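PDB 1QP8: formate dehydrogenase from Pyrobaculum aerophilum, which probably reduces 2-keto acids such as glyoxylate or hydroxypyruvate with a nicotinamide cofactor, and is seen here with NADPH bound. Local coordinates for residues A92-L95 with A96-R100; M274-E277 with A278-L282. One frame throughout, in Å; residues are numbered along the deposited sequence.

Contact 1: residues A92-L95 with A96-R100; sequences ALLL and APYKR
L95 and K99 meet one turn apart at the end of helix 83-98, where K99 N donates to L95 O at 2.9 Å. One turn earlier, A96 N reaches A92 O at 3.0 Å with an N-H...O angle of 163°, ordinary helical geometry. P97 breaks the series: its nitrogen carries no hydrogen for L93 O, so the helix is kinked there, and the ring occupies the position where an amide would have donated.

K99 shows how a lysine can serve in a buried place. Its CB lies 3.5 Å from L95 O, and CG, anti to the carbonyl carbon (chi1 -58°), stays beside the same oxygen at 3.7 Å. Bends at the next two torsions fold the chain, bringing CD to the edge of the Y98 ring, in its plane. Beyond CE, NZ donates to P120 O and forms a salt bridge with E88 of the second subunit. The side chain also packs on A92 of that subunit, while the ammonium group has both a carbonyl and a carboxylate to answer it.

L94 and Y98 run side by side, pointing the same way; L94 CD1 is 4.1 Å from Y98 CD1, meeting the ring obliquely. Both pack on V205 of strand 205-208, and the phenol end of Y98 finds its partner in L121 O. R100, with a left-handed backbone conformation (phi 59°), swings its side chain back so that NE donates to P97 O at 3.3 Å, in the planes of both the carbonyl and the guanidinium.

L93, L94, P97 and the Y98 ring therefore pack against the nucleotide-binding sheet, whereas L95 turns to I122 and to A92 of the second subunit, and the lysine carries its charge to that subunit.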
loop_
_atom_site.group_PDB
_atom_site.type_symbol
_atom_site.label_atom_id
_atom_site.label_comp_id
_atom_site.label_asym_id
_atom_site.label_seq_id
_atom_site.Cartn_x
_atom_site.Cartn_y
_atom_site.Cartn_z
ATOM N N ALA A 92 2.871 -3.001 -0.422
ATOM C CA ALA A 92 3.682 -2.002 0.262
ATOM C C ALA A 92 4.890 -1.723 -0.607
ATOM O O ALA A 92 5.238 -0.575 -0.865
ATOM C CB ALA A 92 4.128 -2.532 1.611
ATOM N N LEU A 93 5.524 -2.791 -1.063
ATOM C CA LEU A 93 6.690 -2.650 -1.921
ATOM C C LEU A 93 6.374 -1.838 -3.154
ATOM O O LEU A 93 7.241 -1.169 -3.702
ATOM C CB LEU A 93 7.226 -4.010 -2.364
ATOM C CG LEU A 93 8.448 -4.509 -1.594
ATOM C CD1 LEU A 93 8.990 -5.766 -2.268
ATOM C CD2 LEU A 93 9.519 -3.412 -1.555
ATOM N N LEU A 94 5.130 -1.894 -3.595
ATOM C CA LEU A 94 4.724 -1.161 -4.774
ATOM C C LEU A 94 4.378 0.294 -4.468
ATOM O O LEU A 94 4.952 1.221 -5.047
ATOM C CB LEU A 94 3.524 -1.855 -5.407
ATOM C CG LEU A 94 2.763 -1.073 -6.476
ATOM C CD1 LEU A 94 3.686 -0.776 -7.649
ATOM C CD2 LEU A 94 1.542 -1.884 -6.920
ATOM N N LEU A 95 3.444 0.491 -3.551
ATOM C CA LEU A 95 3.000 1.828 -3.211
ATOM C C LEU A 95 4.061 2.763 -2.620
ATOM O O LEU A 95 4.006 3.966 -2.847
ATOM C CB LEU A 95 1.807 1.745 -2.247
ATOM C CG LEU A 95 0.607 0.874 -2.639
ATOM C CD1 LEU A 95 -0.500 1.045 -1.621
ATOM C CD2 LEU A 95 0.120 1.277 -4.001
ATOM N N ALA A 96 5.014 2.230 -1.858
ATOM C CA ALA A 96 6.035 3.078 -1.244
ATOM C C ALA A 96 6.759 3.905 -2.285
ATOM O O ALA A 96 6.866 5.124 -2.152
ATOM C CB ALA A 96 7.034 2.245 -0.450
ATOM N N PRO A 97 7.293 3.253 -3.329
ATOM C CA PRO A 97 7.999 3.983 -4.384
ATOM C C PRO A 97 7.009 4.587 -5.383
ATOM O O PRO A 97 7.212 5.699 -5.884
ATOM C CB PRO A 97 8.863 2.912 -5.066
ATOM C CG PRO A 97 8.647 1.639 -4.271
ATOM C CD PRO A 97 7.356 1.796 -3.547
ATOM N N TYR A 98 5.942 3.842 -5.678
ATOM C CA TYR A 98 4.942 4.291 -6.642
ATOM C C TYR A 98 4.315 5.621 -6.274
ATOM O O TYR A 98 4.378 6.561 -7.045
ATOM C CB TYR A 98 3.836 3.257 -6.800
ATOM C CG TYR A 98 2.994 3.462 -8.042
ATOM C CD1 TYR A 98 3.422 2.992 -9.276
ATOM C CD2 TYR A 98 1.770 4.124 -7.978
ATOM C CE1 TYR A 98 2.653 3.172 -10.419
ATOM C CE2 TYR A 98 0.994 4.315 -9.112
ATOM C CZ TYR A 98 1.437 3.838 -10.334
ATOM O OH TYR A 98 0.686 4.050 -11.482
ATOM N N LYS A 99 3.697 5.701 -5.106
ATOM C CA LYS A 99 3.082 6.958 -4.705
ATOM C C LYS A 99 4.145 7.962 -4.249
ATOM O O LYS A 99 3.825 9.005 -3.653
ATOM C CB LYS A 99 2.047 6.717 -3.599
ATOM C CG LYS A 99 0.948 5.747 -3.992
ATOM C CD LYS A 99 0.068 6.294 -5.094
ATOM C CE LYS A 99 -0.979 7.248 -4.545
ATOM N NZ LYS A 99 -1.742 7.940 -5.636
ATOM N N ARG A 100 5.406 7.627 -4.526
ATOM C CA ARG A 100 6.539 8.490 -4.196
ATOM C C ARG A 100 6.666 8.821 -2.699
ATOM O O ARG A 100 7.180 9.885 -2.328
ATOM C CB ARG A 100 6.410 9.786 -4.998
ATOM C CG ARG A 100 5.878 9.597 -6.432
ATOM C CD ARG A 100 6.974 9.387 -7.470
ATOM N NE ARG A 100 6.913 8.082 -8.121
ATOM C CZ ARG A 100 6.930 7.907 -9.442
ATOM N NH1 ARG A 100 6.996 8.959 -10.261
ATOM N NH2 ARG A 100 6.909 6.681 -9.960
#

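Contact 2: residues M274-E277 with A278-L282; sequences MVME and AVRNL
M276 and R280 sit one turn apart on a regular part of helix 268-286, where the amides of A278, V279, R280 and N281 each donate to the carbonyl four residues back, V279 N to V275 O at 2.9 Å for example. R280 N also makes a weak second bond to E277 O.

The side chain of R280 turns back toward the preceding turn and crosses that of M276 at about a right angle. With CG anti to the carbonyl carbon (chi1 -60°) and the chain extended from CG to NE, the guanidinium arrives over M276, whose CB lies across one of its faces, 3.4 Å from NH2. E277 comes instead to the edge: its CG is in the guanidinium plane, 3.7 Å from NH1. The carboxylate does not close a salt bridge, since E277 OE1 stays 4.5 Å from R280 NH1 and accepts from Q273 NE2; the opposite charges should still attract weakly. Long, polar-ended residues suit this more open side of the helix.

Another side is apolar. V275 CG1 and V279 CG2 are 4.1 Å apart, and both valines press on A13 of helix 11-18, where branched, compact side chains fit closely. The bent chain of M276, a selenomethionine here, brings CE to 4.4 Å from V279 CB and extends this patch. A278, small enough to bring the helix close, packs on Q55 and N78. The amide of N281 is used at both ends, OD1 accepting from R292 N and ND2 donating to Q55 OE1.

Such a helix, late in the chain and returning to pack on the N-terminal elements after the Rossmann-type domain has been completed, is characteristic of the two-domain D-isomer specific 2-hydroxyacid dehydrogenases.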
loop_
_atom_site.group_PDB
_atom_site.type_symbol
_atom_site.label_atom_id
_atom_site.label_comp_id
_atom_site.label_asym_id
_atom_site.label_seq_id
_atom_site.Cartn_x
_atom_site.Cartn_y
_atom_site.Cartn_z
HETATM N N MSE A 274 2.772 -21.438 8.465
HETATM C CA MSE A 274 3.278 -22.221 7.356
HETATM C C MSE A 274 3.542 -23.639 7.850
HETATM O O MSE A 274 3.195 -24.617 7.192
HETATM C CB MSE A 274 4.560 -21.602 6.813
HETATM C CG MSE A 274 4.344 -20.351 5.978
HETATM SE SE MSE A 274 5.906 -19.468 5.682
HETATM C CE MSE A 274 6.793 -20.566 4.515
ATOM N N VAL A 275 4.138 -23.757 9.027
ATOM C CA VAL A 275 4.427 -25.074 9.571
ATOM C C VAL A 275 3.163 -25.840 9.914
ATOM O O VAL A 275 3.079 -27.035 9.635
ATOM C CB VAL A 275 5.321 -24.999 10.808
ATOM C CG1 VAL A 275 5.431 -26.385 11.457
ATOM C CG2 VAL A 275 6.708 -24.485 10.394
HETATM N N MSE A 276 2.163 -25.172 10.484
HETATM C CA MSE A 276 0.952 -25.903 10.799
HETATM C C MSE A 276 0.287 -26.408 9.534
HETATM O O MSE A 276 -0.167 -27.557 9.468
HETATM C CB MSE A 276 -0.003 -25.058 11.632
HETATM C CG MSE A 276 0.338 -25.092 13.122
HETATM SE SE MSE A 276 0.717 -26.772 13.781
HETATM C CE MSE A 276 -0.703 -27.728 13.175
ATOM N N GLU A 277 0.275 -25.575 8.503
ATOM C CA GLU A 277 -0.339 -25.977 7.248
ATOM C C GLU A 277 0.421 -27.122 6.598
ATOM O O GLU A 277 -0.174 -27.992 5.964
ATOM C CB GLU A 277 -0.422 -24.792 6.305
ATOM C CG GLU A 277 -1.792 -24.639 5.726
ATOM C CD GLU A 277 -2.023 -23.251 5.205
ATOM O OE1 GLU A 277 -2.064 -22.310 6.033
ATOM O OE2 GLU A 277 -2.157 -23.098 3.967
ATOM N N ALA A 278 1.737 -27.123 6.762
ATOM C CA ALA A 278 2.562 -28.181 6.203
ATOM C C ALA A 278 2.238 -29.469 6.946
ATOM O O ALA A 278 2.129 -30.545 6.347
ATOM C CB ALA A 278 4.023 -27.845 6.375
ATOM N N VAL A 279 2.077 -29.346 8.260
ATOM C CA VAL A 279 1.778 -30.496 9.086
ATOM C C VAL A 279 0.398 -31.017 8.746
ATOM O O VAL A 279 0.146 -32.220 8.835
ATOM C CB VAL A 279 1.853 -30.155 10.586
ATOM C CG1 VAL A 279 1.376 -31.331 11.407
ATOM C CG2 VAL A 279 3.278 -29.836 10.976
ATOM N N ARG A 280 -0.501 -30.127 8.340
ATOM C CA ARG A 280 -1.841 -30.596 7.990
ATOM C C ARG A 280 -1.849 -31.358 6.677
ATOM O O ARG A 280 -2.564 -32.344 6.529
ATOM C CB ARG A 280 -2.836 -29.439 7.935
ATOM C CG ARG A 280 -2.942 -28.726 9.264
ATOM C CD ARG A 280 -4.232 -27.949 9.433
ATOM N NE ARG A 280 -4.087 -26.954 10.493
ATOM C CZ ARG A 280 -3.524 -25.761 10.320
ATOM N NH1 ARG A 280 -3.062 -25.409 9.125
ATOM N NH2 ARG A 280 -3.402 -24.928 11.347
ATOM N N ASN A 281 -1.023 -30.927 5.735
ATOM C CA ASN A 281 -0.982 -31.566 4.436
ATOM C C ASN A 281 -0.328 -32.930 4.523
ATOM O O ASN A 281 -0.692 -33.879 3.817
ATOM C CB ASN A 281 -0.212 -30.690 3.461
ATOM C CG ASN A 281 -0.443 -31.093 2.023
ATOM O OD1 ASN A 281 -1.585 -31.172 1.572
ATOM N ND2 ASN A 281 0.639 -31.354 1.294
ATOM N N LEU A 282 0.645 -33.016 5.406
ATOM C CA LEU A 282 1.390 -34.233 5.596
ATOM C C LEU A 282 0.482 -35.290 6.206
ATOM O O LEU A 282 0.540 -36.469 5.845
ATOM C CB LEU A 282 2.568 -33.909 6.500
ATOM C CG LEU A 282 3.636 -34.923 6.845
ATOM C CD1 LEU A 282 3.892 -35.786 5.661
ATOM C CD2 LEU A 282 4.903 -34.171 7.290
#

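How the contacts relate
Contacts 1 and 2 each join successive turns of one helix, 83-98 (at its C-terminal end) and 268-286, on opposite sides of the chain's centre; their centres are about 33 Å apart and their nearest atoms about 16 Å. Contact 1 is buried throughout, between the six-stranded nucleotide-binding sheet and the second subunit. Contact 2 has an inner face on the N-terminal elements and a partly exposed outer one, and no other chain touches it. Their chemistry follows: the buried lysine of 92-100 finds its carboxylate across the dimer interface, whereas arginine and glutamate of 274-282 remain loosely associated. A proline kinks the first helix near its end; the second continues regularly.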